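Local coordinates for probable antibiotics synthesis protein (Thermus thermophilus, PDB 1V70) that is of unknown function but adopts a cupin fold, probably binds a metal ion and may take part in antibiotic synthesis, at residues 8-13 / 94-99; 17-22 / 29-34; 44-49 / 99-104; 51-56 / 83-88. All coordinates share one frame; numbering follows the deposited sequence. Where two conformers were deposited one is given.

Interaction 1. Residues 8-13 / 94-99; sequences RLARYN and PALLLV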
loop_
_atom_site.group_PDB
_atom_site.type_symbol
_atom_site.label_atom_id
_atom_site.label_comp_id
_atom_site.label_asym_id
_atom_site.label_seq_id
_atom_site.Cartn_x
_atom_site.Cartn_y
_atom_site.Cartn_z
ATOM N N ARG A 8 -5.892 -8.064 11.501
ATOM C CA ARG A 8 -5.624 -8.354 12.913
ATOM C C ARG A 8 -4.971 -7.178 13.630
ATOM O O ARG A 8 -5.238 -6.937 14.800
ATOM C CB ARG A 8 -4.720 -9.581 13.011
ATOM C CG ARG A 8 -4.416 -9.958 14.466
ATOM C CD ARG A 8 -3.048 -10.663 14.599
ATOM N NE ARG A 8 -2.473 -10.359 15.913
ATOM C CZ ARG A 8 -1.142 -10.116 16.034
ATOM N NH1 ARG A 8 -0.330 -10.144 14.976
ATOM N NH2 ARG A 8 -0.647 -9.849 17.239
ATOM N N LEU A 9 -4.109 -6.446 12.932
ATOM C CA LEU A 9 -3.398 -5.312 13.519
ATOM C C LEU A 9 -4.266 -4.093 13.799
ATOM O O LEU A 9 -3.931 -3.276 14.657
ATOM C CB LEU A 9 -2.245 -4.887 12.611
ATOM C CG LEU A 9 -1.114 -5.894 12.401
ATOM C CD1 LEU A 9 -0.044 -5.274 11.516
ATOM C CD2 LEU A 9 -0.527 -6.298 13.745
ATOM N N ALA A 10 -5.369 -3.967 13.068
ATOM C CA ALA A 10 -6.270 -2.833 13.233
ATOM C C ALA A 10 -6.690 -2.616 14.683
ATOM O O ALA A 10 -7.072 -3.555 15.382
ATOM C CB ALA A 10 -7.501 -3.018 12.351
ATOM N N ARG A 11 -6.611 -1.366 15.124
ATOM C CA ARG A 11 -6.977 -0.987 16.484
ATOM C C ARG A 11 -7.215 0.518 16.496
ATOM O O ARG A 11 -6.745 1.229 15.610
ATOM C CB ARG A 11 -5.852 -1.348 17.463
ATOM C CG ARG A 11 -4.559 -0.593 17.212
ATOM C CD ARG A 11 -3.453 -0.968 18.193
ATOM N NE ARG A 11 -2.234 -0.213 17.921
ATOM C CZ ARG A 11 -2.072 1.079 18.195
ATOM N NH1 ARG A 11 -3.050 1.772 18.765
ATOM N NH2 ARG A 11 -0.939 1.688 17.872
ATOM N N TYR A 12 -7.940 1.001 17.497
ATOM C CA TYR A 12 -8.237 2.425 17.597
ATOM C C TYR A 12 -7.756 3.023 18.914
ATOM O O TYR A 12 -7.516 2.308 19.887
ATOM C CB TYR A 12 -9.740 2.644 17.417
ATOM C CG TYR A 12 -10.207 2.294 16.023
ATOM C CD1 TYR A 12 -10.099 3.213 14.979
ATOM C CD2 TYR A 12 -10.698 1.021 15.731
ATOM C CE1 TYR A 12 -10.463 2.871 13.678
ATOM C CE2 TYR A 12 -11.064 0.669 14.434
ATOM C CZ TYR A 12 -10.942 1.599 13.413
ATOM O OH TYR A 12 -11.285 1.256 12.125
ATOM N N ASN A 13 -7.608 4.341 18.928
ATOM C CA ASN A 13 -7.138 5.070 20.100
ATOM C C ASN A 13 -8.145 6.186 20.367
ATOM O O ASN A 13 -8.394 7.020 19.500
ATOM C CB ASN A 13 -5.757 5.665 19.799
ATOM C CG ASN A 13 -5.133 6.346 20.998
ATOM O OD1 ASN A 13 -5.828 6.927 21.830
ATOM N ND2 ASN A 13 -3.810 6.293 21.082
ATOM N N PRO A 94 -15.736 4.996 11.892
ATOM C CA PRO A 94 -14.277 4.885 11.875
ATOM C C PRO A 94 -13.751 4.723 10.450
ATOM O O PRO A 94 -14.496 4.372 9.533
ATOM C CB PRO A 94 -14.013 3.637 12.720
ATOM C CG PRO A 94 -15.193 3.597 13.655
ATOM C CD PRO A 94 -16.332 3.938 12.728
ATOM N N ALA A 95 -12.464 4.992 10.272
ATOM C CA ALA A 95 -11.821 4.847 8.974
ATOM C C ALA A 95 -10.455 4.214 9.195
ATOM O O ALA A 95 -9.804 4.461 10.216
ATOM C CB ALA A 95 -11.671 6.207 8.295
ATOM N N LEU A 96 -10.036 3.389 8.242
ATOM C CA LEU A 96 -8.746 2.711 8.300
ATOM C C LEU A 96 -8.026 2.943 6.980
ATOM O O LEU A 96 -8.588 2.707 5.913
ATOM C CB LEU A 96 -8.929 1.206 8.508
ATOM C CG LEU A 96 -7.655 0.419 8.830
ATOM C CD1 LEU A 96 -7.074 0.901 10.154
ATOM C CD2 LEU A 96 -7.978 -1.062 8.903
ATOM N N LEU A 97 -6.779 3.393 7.065
ATOM C CA LEU A 97 -5.983 3.671 5.877
ATOM C C LEU A 97 -4.677 2.904 5.886
ATOM O O LEU A 97 -4.120 2.633 6.948
ATOM C CB LEU A 97 -5.630 5.161 5.812
ATOM C CG LEU A 97 -6.739 6.175 6.079
ATOM C CD1 LEU A 97 -6.147 7.575 6.092
ATOM C CD2 LEU A 97 -7.823 6.039 5.024
ATOM N N LEU A 98 -4.209 2.549 4.695
ATOM C CA LEU A 98 -2.916 1.906 4.519
ATOM C C LEU A 98 -2.100 3.101 4.026
ATOM O O LEU A 98 -2.437 3.716 3.002
ATOM C CB LEU A 98 -2.986 0.810 3.458
ATOM C CG LEU A 98 -1.659 0.125 3.111
ATOM C CD1 LEU A 98 -1.014 -0.452 4.361
ATOM C CD2 LEU A 98 -1.914 -0.969 2.089
ATOM N N VAL A 99 -1.050 3.446 4.762
ATOM C CA VAL A 99 -0.232 4.608 4.439
ATOM C C VAL A 99 1.227 4.244 4.239
ATOM O O VAL A 99 1.841 3.606 5.099
ATOM C CB VAL A 99 -0.333 5.662 5.570
ATOM C CG1 VAL A 99 0.339 6.960 5.149
ATOM C CG2 VAL A 99 -1.792 5.899 5.930
#
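Tyr-12 leans over the start of strand 95-102 and rests on Pro-94. Its CB points toward this strand, and chi1 of -66°, with CG anti to the carbonyl carbon, continues in that direction; only the far end of the ring makes contact. CE1 is first, 3.8 Å from Pro-94 CB and 3.9 Å from Ala-95 O, the carbonyl oxygen standing at the ring edge near its plane. CZ lies 3.8 Å from the same Pro-94 CB. At the tip, OH comes to 3.7 Å from Pro-94 CB and, more loosely, 4.3 Å from Leu-96 CB. The Tyr-12 and Pro-94 side chains cross at about a right angle.

Two residues earlier, where the chain has just left helix 6-9, Ala-10 CB meets Leu-96 CD2 at 4.0 Å; Leu-96 was modelled in two conformers, so this touch is less certain. Tyr-12 also packs on Ala-34 and Leu-36, and Leu-96 on Ala-34, which places the contact on the outer side of the larger cupin sheet. Across these two segments the meeting is by van der Waals contact alone, so shape, rather than bond direction, would set how the N-terminal segment lies on the sheet.

Interaction 2. Residues 17-22 / 29-34; sequences MAKIPV and LYDLYA. With NA (sodium ion), chain B.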
loop_
_atom_site.group_PDB
_atom_site.type_symbol
_atom_site.label_atom_id
_atom_site.label_comp_id
_atom_site.label_asym_id
_atom_site.label_seq_id
_atom_site.Cartn_x
_atom_site.Cartn_y
_atom_site.Cartn_z
ATOM N N MET A 17 -5.576 9.860 16.637
ATOM C CA MET A 17 -5.448 8.888 15.563
ATOM C C MET A 17 -4.351 7.882 15.892
ATOM O O MET A 17 -3.270 8.251 16.347
ATOM C CB MET A 17 -5.106 9.589 14.247
ATOM C CG MET A 17 -4.793 8.624 13.113
ATOM S SD MET A 17 -4.243 9.451 11.615
ATOM C CE MET A 17 -2.559 9.798 12.035
ATOM N N ALA A 18 -4.634 6.609 15.654
ATOM C CA ALA A 18 -3.657 5.564 15.913
ATOM C C ALA A 18 -2.804 5.311 14.675
ATOM O O ALA A 18 -3.323 5.198 13.559
ATOM C CB ALA A 18 -4.366 4.278 16.325
ATOM N N LYS A 19 -1.491 5.251 14.875
ATOM C CA LYS A 19 -0.549 4.963 13.802
ATOM C C LYS A 19 -0.010 3.584 14.155
ATOM O O LYS A 19 0.641 3.396 15.183
ATOM C CB LYS A 19 0.571 6.004 13.767
ATOM C CG LYS A 19 0.084 7.394 13.370
ATOM C CD LYS A 19 1.224 8.400 13.259
ATOM C CE LYS A 19 2.162 8.075 12.105
ATOM N NZ LYS A 19 2.926 6.813 12.317
ATOM N N ILE A 20 -0.305 2.619 13.297
ATOM C CA ILE A 20 0.077 1.235 13.523
ATOM C C ILE A 20 1.157 0.776 12.551
ATOM O O ILE A 20 0.880 0.542 11.379
ATOM C CB ILE A 20 -1.169 0.339 13.360
ATOM C CG1 ILE A 20 -2.276 0.836 14.297
ATOM C CG2 ILE A 20 -0.819 -1.113 13.630
ATOM C CD1 ILE A 20 -3.682 0.499 13.830
ATOM N N PRO A 21 2.409 0.645 13.018
ATOM C CA PRO A 21 3.488 0.205 12.129
ATOM C C PRO A 21 3.313 -1.249 11.712
ATOM O O PRO A 21 3.049 -2.113 12.543
ATOM C CB PRO A 21 4.735 0.406 12.991
ATOM C CG PRO A 21 4.347 1.514 13.921
ATOM C CD PRO A 21 2.950 1.120 14.303
ATOM N N VAL A 22 3.439 -1.512 10.417
ATOM C CA VAL A 22 3.325 -2.871 9.904
ATOM C C VAL A 22 4.746 -3.345 9.599
ATOM O O VAL A 22 5.217 -4.330 10.169
ATOM C CB VAL A 22 2.458 -2.915 8.624
ATOM C CG1 VAL A 22 2.334 -4.351 8.129
ATOM C CG2 VAL A 22 1.073 -2.342 8.914
ATOM N N LEU A 29 8.106 3.452 5.232
ATOM C CA LEU A 29 7.253 3.223 6.383
ATOM C C LEU A 29 5.985 2.653 5.762
ATOM O O LEU A 29 5.463 3.198 4.790
ATOM C CB LEU A 29 6.923 4.524 7.112
ATOM C CG LEU A 29 8.058 5.222 7.863
ATOM C CD1 LEU A 29 7.496 6.433 8.586
ATOM C CD2 LEU A 29 8.703 4.261 8.855
ATOM N N TYR A 30 5.515 1.538 6.303
ATOM C CA TYR A 30 4.309 0.881 5.807
ATOM C C TYR A 30 3.443 0.800 7.055
ATOM O O TYR A 30 3.659 -0.055 7.919
ATOM C CB TYR A 30 4.670 -0.513 5.287
ATOM C CG TYR A 30 3.657 -1.130 4.348
ATOM C CD1 TYR A 30 3.703 -0.888 2.970
ATOM C CD2 TYR A 30 2.669 -1.981 4.832
ATOM C CE1 TYR A 30 2.786 -1.492 2.101
ATOM C CE2 TYR A 30 1.755 -2.586 3.979
ATOM C CZ TYR A 30 1.820 -2.342 2.616
ATOM O OH TYR A 30 0.926 -2.977 1.783
ATOM N N ASP A 31 2.474 1.707 7.151
ATOM C CA ASP A 31 1.615 1.805 8.327
ATOM C C ASP A 31 0.127 1.743 8.063
ATOM O O ASP A 31 -0.335 1.866 6.930
ATOM C CB ASP A 31 1.842 3.148 9.037
ATOM C CG ASP A 31 3.292 3.431 9.332
ATOM O OD1 ASP A 31 3.972 2.538 9.863
ATOM O OD2 ASP A 31 3.746 4.563 9.047
ATOM N N LEU A 32 -0.618 1.570 9.148
ATOM C CA LEU A 32 -2.066 1.609 9.107
ATOM C C LEU A 32 -2.420 2.825 9.957
ATOM O O LEU A 32 -1.829 3.031 11.021
ATOM C CB LEU A 32 -2.697 0.376 9.758
ATOM C CG LEU A 32 -2.631 -0.977 9.057
ATOM C CD1 LEU A 32 -3.337 -2.013 9.926
ATOM C CD2 LEU A 32 -3.290 -0.893 7.686
ATOM N N TYR A 33 -3.340 3.653 9.479
ATOM C CA TYR A 33 -3.798 4.798 10.262
ATOM C C TYR A 33 -5.246 4.469 10.587
ATOM O O TYR A 33 -6.030 4.164 9.690
ATOM C CB TYR A 33 -3.773 6.103 9.463
ATOM C CG TYR A 33 -2.424 6.765 9.283
ATOM C CD1 TYR A 33 -2.350 8.063 8.777
ATOM C CD2 TYR A 33 -1.227 6.102 9.573
ATOM C CE1 TYR A 33 -1.126 8.689 8.557
ATOM C CE2 TYR A 33 0.012 6.723 9.355
ATOM C CZ TYR A 33 0.049 8.017 8.845
ATOM O OH TYR A 33 1.253 8.643 8.604
ATOM N N ALA A 34 -5.599 4.514 11.867
ATOM C CA ALA A 34 -6.959 4.222 12.296
ATOM C C ALA A 34 -7.524 5.500 12.895
ATOM O O ALA A 34 -7.037 5.988 13.918
ATOM C CB ALA A 34 -6.960 3.099 13.330
HETATM NA NA NA B . 6.054 -5.231 12.143
HETATM O O HOH W 1 3.489 7.292 9.199
HETATM O O HOH W 2 6.147 -3.000 13.389
HETATM O O HOH W 3 3.562 -4.972 12.948
HETATM O O HOH W 4 6.810 -7.276 10.995
HETATM O O HOH W 5 8.566 -4.629 12.298
HETATM O O HOH W 6 6.341 -6.359 14.482
#
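Ala-18 with Ala-34 and Ile-20 with Leu-32 are the hydrogen-bonded pairs of an antiparallel beta hairpin, built from strands 18-25 and 28-35 at one edge of the larger cupin sheet. Each pair is joined by two backbone bonds, among them Ile-20 N to Leu-32 O at 2.8 Å, and Val-22 N to Tyr-30 O adds a fifth. The short strand axes stand 145° apart, showing a marked twist.

Apolar contacts cover one face. Ala-18 CB meets Ala-34 CB, Ile-20 packs on Leu-32 through their CB atoms, and Val-22 CG2 reaches Leu-32 CG at 4.0 Å; helix 6-9 lies against this side through Leu-6 and Leu-9.

Aromatic contacts lie at Tyr-33. Met-17 extends with CG anti to its backbone N (chi1 173°), then bends at chi3 to 79°, laying CE over one ring face, 4.1 Å from the Tyr-33 centroid, while SD sits obliquely in a Met-aromatic contact. Lys-19 runs alongside the same ring.

Polar groups meet through water. Lys-19 NZ and Asp-31 OD2, 4.1 Å apart, are too far for a salt bridge, but one water donates to Asp-31 OD2 (2.7 Å), bonds Tyr-33 OH (2.7 Å) and weakly accepts from Lys-19 NZ. Tyr-33 OH also bonds Gln-41.

In one of two deposited conformers of Pro-21, another water donates to Pro-21 O at 2.9 Å and binds the sodium ion, whose single protein ligand is Val-22 O at 2.3 Å, with five waters completing the six.

Interaction 3. Residues 44-49 / 99-104; sequences HVHEGS and VVTAPR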
loop_
_atom_site.group_PDB
_atom_site.type_symbol
_atom_site.label_atom_id
_atom_site.label_comp_id
_atom_site.label_asym_id
_atom_site.label_seq_id
_atom_site.Cartn_x
_atom_site.Cartn_y
_atom_site.Cartn_z
ATOM N N HIS A 44 1.126 18.502 7.413
ATOM C CA HIS A 44 2.543 18.721 7.563
ATOM C C HIS A 44 3.271 18.481 6.244
ATOM O O HIS A 44 2.675 18.126 5.236
ATOM C CB HIS A 44 3.039 17.749 8.632
ATOM C CG HIS A 44 2.868 16.334 8.144
ATOM N ND1 HIS A 44 3.912 15.534 7.817
ATOM C CD2 HIS A 44 1.688 15.583 8.028
ATOM C CE1 HIS A 44 3.379 14.335 7.523
ATOM N NE2 HIS A 44 2.049 14.334 7.639
ATOM N N VAL A 45 4.562 18.780 6.254
ATOM C CA VAL A 45 5.383 18.689 5.063
ATOM C C VAL A 45 6.594 17.805 5.311
ATOM O O VAL A 45 7.271 17.935 6.332
ATOM C CB VAL A 45 5.893 20.088 4.626
ATOM C CG1 VAL A 45 6.885 19.949 3.481
ATOM C CG2 VAL A 45 4.728 20.963 4.206
ATOM N N HIS A 46 6.845 16.889 4.380
ATOM C CA HIS A 46 8.009 16.015 4.454
ATOM C C HIS A 46 8.967 16.568 3.411
ATOM O O HIS A 46 8.651 16.581 2.222
ATOM C CB HIS A 46 7.655 14.572 4.091
ATOM C CG HIS A 46 6.902 13.843 5.157
ATOM N ND1 HIS A 46 7.367 13.724 6.449
ATOM C CD2 HIS A 46 5.728 13.168 5.117
ATOM C CE1 HIS A 46 6.512 13.008 7.158
ATOM N NE2 HIS A 46 5.510 12.659 6.373
ATOM N N GLU A 47 10.131 17.029 3.856
ATOM C CA GLU A 47 11.122 17.601 2.954
ATOM C C GLU A 47 11.550 16.683 1.814
ATOM O O GLU A 47 11.691 17.130 0.674
ATOM C CB GLU A 47 12.359 18.038 3.745
ATOM C CG GLU A 47 13.045 16.913 4.508
ATOM N N GLY A 48 11.757 15.403 2.109
ATOM C CA GLY A 48 12.196 14.494 1.065
ATOM C C GLY A 48 11.531 13.134 1.016
ATOM O O GLY A 48 12.156 12.156 0.613
ATOM N N SER A 49 10.269 13.063 1.420
ATOM C CA SER A 49 9.545 11.796 1.394
ATOM C C SER A 49 8.194 11.952 0.718
ATOM O O SER A 49 7.517 12.962 0.899
ATOM C CB SER A 49 9.320 11.269 2.815
ATOM O OG SER A 49 10.539 10.954 3.466
ATOM N N VAL A 99 -1.050 3.446 4.762
ATOM C CA VAL A 99 -0.232 4.608 4.439
ATOM C C VAL A 99 1.227 4.244 4.239
ATOM O O VAL A 99 1.841 3.606 5.099
ATOM C CB VAL A 99 -0.333 5.662 5.570
ATOM C CG1 VAL A 99 0.339 6.960 5.149
ATOM C CG2 VAL A 99 -1.792 5.899 5.930
ATOM N N VAL A 100 1.778 4.656 3.104
ATOM C CA VAL A 100 3.170 4.374 2.784
ATOM C C VAL A 100 3.942 5.676 2.626
ATOM O O VAL A 100 3.505 6.587 1.921
ATOM C CB VAL A 100 3.290 3.569 1.471
ATOM C CG1 VAL A 100 4.756 3.259 1.182
ATOM C CG2 VAL A 100 2.487 2.283 1.569
ATOM N N THR A 101 5.088 5.756 3.293
ATOM C CA THR A 101 5.942 6.937 3.230
ATOM C C THR A 101 7.332 6.466 2.820
ATOM O O THR A 101 7.863 5.516 3.397
ATOM C CB THR A 101 6.039 7.634 4.600
ATOM O OG1 THR A 101 4.723 7.896 5.101
ATOM C CG2 THR A 101 6.797 8.950 4.473
ATOM N N ALA A 102 7.918 7.123 1.825
ATOM C CA ALA A 102 9.242 6.735 1.344
ATOM C C ALA A 102 10.057 7.916 0.829
ATOM O O ALA A 102 9.562 8.737 0.060
ATOM C CB ALA A 102 9.107 5.685 0.243
ATOM N N PRO A 103 11.314 8.031 1.283
ATOM C CA PRO A 103 11.928 7.104 2.239
ATOM C C PRO A 103 11.432 7.423 3.649
ATOM O O PRO A 103 10.593 8.309 3.828
ATOM C CB PRO A 103 13.421 7.375 2.069
ATOM C CG PRO A 103 13.452 8.827 1.730
ATOM C CD PRO A 103 12.315 8.966 0.741
ATOM N N ARG A 104 11.932 6.702 4.645
ATOM C CA ARG A 104 11.521 6.958 6.021
ATOM C C ARG A 104 11.981 8.365 6.398
ATOM O O ARG A 104 13.144 8.713 6.207
ATOM C CB ARG A 104 12.145 5.924 6.964
ATOM C CG ARG A 104 11.777 6.108 8.431
ATOM C CD ARG A 104 12.160 4.887 9.257
ATOM N NE ARG A 104 13.581 4.573 9.153
ATOM C CZ ARG A 104 14.152 3.497 9.688
ATOM N NH1 ARG A 104 13.422 2.624 10.370
ATOM N NH2 ARG A 104 15.454 3.292 9.540
#
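Ser-49 turns its hydroxyl onto the backbone just beyond strand 95-102, OG donating to Pro-103 O at 2.7 Å. A chi1 of -64° sets OG anti to the carbonyl carbon, on the side facing Pro-103. The donor approaches from above the carbonyl plane, 40° out of it, and so does not sit on a lone pair. Beside this bond, Ser-49 CA brings its hydrogen to Ala-102 O, with a CA to O distance of 3.3 Å, and Ser-49 CB touches Thr-101 CG2 at 3.8 Å, that methyl being anti to the backbone N of Thr-101 and turned toward the serine. It also lies obliquely to the His-46 ring, 4.4 Å from NE2, a marginal touch.

The loop carrying His-46 belongs to the first cupin motif, in which His-44 and His-46 occupy the HXH positions that bind metal in many relatives; no metal is modelled here. The two rings meet at an angle: His-44 ND1 stands 3.5 Å above one face of His-46, offset toward its rim, while the edge of the His-44 ring faces His-46 CE1. His-85 meets both rings.

The Pro-103 ring follows a cis peptide bond and turns its CD to Gly-48 O, 3.2 Å away. Pro-103 also packs against Arg-27 of the second subunit.

Interaction 4. Residues 51-56 / 83-88; sequences KVYYAL and APHGVR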
loop_
_atom_site.group_PDB
_atom_site.type_symbol
_atom_site.label_atom_id
_atom_site.label_comp_id
_atom_site.label_asym_id
_atom_site.label_seq_id
_atom_site.Cartn_x
_atom_site.Cartn_y
_atom_site.Cartn_z
ATOM N N LYS A 51 4.316 10.372 0.121
ATOM C CA LYS A 51 3.381 9.585 0.911
ATOM C C LYS A 51 2.139 9.261 0.098
ATOM O O LYS A 51 1.692 10.066 -0.717
ATOM C CB LYS A 51 2.983 10.342 2.186
ATOM C CG LYS A 51 1.988 9.587 3.055
ATOM C CD LYS A 51 1.509 10.425 4.226
ATOM C CE LYS A 51 2.637 10.725 5.189
ATOM N NZ LYS A 51 2.162 11.553 6.329
ATOM N N VAL A 52 1.598 8.068 0.303
ATOM C CA VAL A 52 0.380 7.658 -0.381
ATOM C C VAL A 52 -0.609 7.112 0.642
ATOM O O VAL A 52 -0.259 6.260 1.468
ATOM C CB VAL A 52 0.632 6.555 -1.437
ATOM C CG1 VAL A 52 -0.690 6.137 -2.077
ATOM C CG2 VAL A 52 1.592 7.059 -2.502
ATOM N N TYR A 53 -1.833 7.628 0.596
ATOM C CA TYR A 53 -2.916 7.191 1.476
ATOM C C TYR A 53 -3.840 6.297 0.657
ATOM O O TYR A 53 -4.213 6.659 -0.461
ATOM C CB TYR A 53 -3.763 8.374 1.947
ATOM C CG TYR A 53 -3.070 9.400 2.809
ATOM C CD1 TYR A 53 -2.847 9.172 4.168
ATOM C CD2 TYR A 53 -2.706 10.635 2.279
ATOM C CE1 TYR A 53 -2.286 10.156 4.978
ATOM C CE2 TYR A 53 -2.144 11.623 3.078
ATOM C CZ TYR A 53 -1.943 11.380 4.423
ATOM O OH TYR A 53 -1.423 12.378 5.216
ATOM N N TYR A 54 -4.214 5.145 1.203
ATOM C CA TYR A 54 -5.140 4.233 0.533
ATOM C C TYR A 54 -6.240 3.899 1.538
ATOM O O TYR A 54 -5.953 3.485 2.663
ATOM C CB TYR A 54 -4.435 2.949 0.093
ATOM C CG TYR A 54 -5.386 1.907 -0.464
ATOM C CD1 TYR A 54 -5.974 2.068 -1.718
ATOM C CD2 TYR A 54 -5.725 0.777 0.280
ATOM C CE1 TYR A 54 -6.877 1.128 -2.218
ATOM C CE2 TYR A 54 -6.627 -0.167 -0.210
ATOM C CZ TYR A 54 -7.197 0.015 -1.458
ATOM O OH TYR A 54 -8.080 -0.920 -1.953
ATOM N N ALA A 55 -7.495 4.093 1.148
ATOM C CA ALA A 55 -8.609 3.815 2.054
ATOM C C ALA A 55 -9.017 2.343 2.070
ATOM O O ALA A 55 -9.430 1.788 1.049
ATOM C CB ALA A 55 -9.812 4.694 1.688
ATOM N N LEU A 56 -8.892 1.716 3.240
ATOM C CA LEU A 56 -9.260 0.314 3.420
ATOM C C LEU A 56 -10.714 0.215 3.872
ATOM O O LEU A 56 -11.468 -0.638 3.400
ATOM C CB LEU A 56 -8.361 -0.342 4.471
ATOM C CG LEU A 56 -6.880 -0.497 4.122
ATOM C CD1 LEU A 56 -6.097 -0.839 5.383
ATOM C CD2 LEU A 56 -6.708 -1.575 3.059
ATOM N N ALA A 83 4.844 18.978 -0.403
ATOM C CA ALA A 83 3.453 19.404 -0.387
ATOM C C ALA A 83 2.814 19.230 0.983
ATOM O O ALA A 83 2.946 18.178 1.610
ATOM C CB ALA A 83 2.656 18.623 -1.424
ATOM N N PRO A 84 2.132 20.274 1.481
ATOM C CA PRO A 84 1.485 20.156 2.789
ATOM C C PRO A 84 0.369 19.129 2.618
ATOM O O PRO A 84 -0.386 19.184 1.646
ATOM C CB PRO A 84 0.950 21.565 3.037
ATOM C CG PRO A 84 1.952 22.426 2.309
ATOM C CD PRO A 84 2.126 21.673 1.017
ATOM N N HIS A 85 0.268 18.183 3.542
ATOM C CA HIS A 85 -0.763 17.159 3.425
ATOM C C HIS A 85 -1.263 16.670 4.776
ATOM O O HIS A 85 -0.548 16.724 5.777
ATOM C CB HIS A 85 -0.225 15.962 2.630
ATOM C CG HIS A 85 0.920 15.270 3.298
ATOM N ND1 HIS A 85 2.201 15.779 3.297
ATOM C CD2 HIS A 85 0.962 14.150 4.057
ATOM C CE1 HIS A 85 2.980 15.005 4.030
ATOM N NE2 HIS A 85 2.252 14.011 4.504
ATOM N N GLY A 86 -2.499 16.189 4.787
ATOM C CA GLY A 86 -3.080 15.669 6.007
ATOM C C GLY A 86 -4.340 14.902 5.676
ATOM O O GLY A 86 -4.750 14.844 4.515
ATOM N N VAL A 87 -4.950 14.300 6.686
ATOM C CA VAL A 87 -6.180 13.548 6.488
ATOM C C VAL A 87 -7.059 13.711 7.719
ATOM O O VAL A 87 -6.563 13.724 8.847
ATOM C CB VAL A 87 -5.896 12.038 6.215
ATOM C CG1 VAL A 87 -5.223 11.393 7.417
ATOM C CG2 VAL A 87 -7.181 11.325 5.875
ATOM N N ARG A 88 -8.360 13.856 7.498
ATOM C CA ARG A 88 -9.334 14.091 8.562
ATOM C C ARG A 88 -10.526 13.151 8.418
ATOM O O ARG A 88 -11.049 12.937 7.332
ATOM C CB ARG A 88 -9.839 15.535 8.490
ATOM C CG ARG A 88 -8.731 16.574 8.372
ATOM C CD ARG A 88 -9.264 18.005 8.515
ATOM N NE ARG A 88 -10.536 18.170 7.805
ATOM C CZ ARG A 88 -10.506 18.745 6.582
ATOM N NH1 ARG A 88 -9.350 19.084 6.037
ATOM N NH2 ARG A 88 -11.659 18.987 5.941
#
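Strands 51-55 and 85-88 run nearly parallel, 18° apart, with their axes 9.7 Å from each other, so they face one another from different sheets and meet through side chains. His-85 is the central group. A chi1 of 63°, with CG between the backbone N and the carbonyl carbon, turns its ring toward strand 51-55, where it is gripped along its edge: ND1 donates to Ala-83 O at 3.0 Å, almost straight at 172°, while NE2 accepts from Lys-51 NZ at 3.1 Å, with NZ lying in the ring plane. Partners on both ring nitrogens should limit rotation of the imidazole. Lys-51 was modelled in two conformers, however, so its bond describes one of them.

Next to NE2, at the CD2 edge and near the imidazole plane, stands Tyr-53 OH, 3.2 Å from His-85 CD2. This hydroxyl is 3.8 Å from Gly-86 CA and has its hydrogen bond with Gln-41 OE1. Farther along, Tyr-53 CE1 touches Val-87 CG1 at 4.0 Å, again in one of two deposited conformers, with Val-87 CB above one face of the phenol, toward its rim.

Together with His-44 at the end of strand 40-44 and His-46 in the loop after it, His-85, at the histidine position of the second cupin motif, completes a set of three; Lys-51 falls where the first motif commonly has glutamate. The buried cluster therefore probably corresponds to the metal site in the barrel interior of related cupins, although the modelled sodium ion lies elsewhere.

Overall arrangement
From the N terminus, residues 8-13 leave helix 6-9 and pack on strand 95-102, where interaction 1 closes a loop spanning most of the chain. Nested inside it, interaction 2 closes first, as the hairpin at the edge of the larger sheet. Residues 44-49 then open interaction 3, which ends on 99-104 and so crosses interaction 1; both use strand 95-102, at opposite sides of the chain's centre. Interaction 4 is nested within both and follows interaction 2 in series. It bridges the two sheets across the barrel interior, whereas interactions 1 and 2 organise the larger sheet and its outer side, and interaction 3 ties the histidine-bearing loop to the C-terminal end.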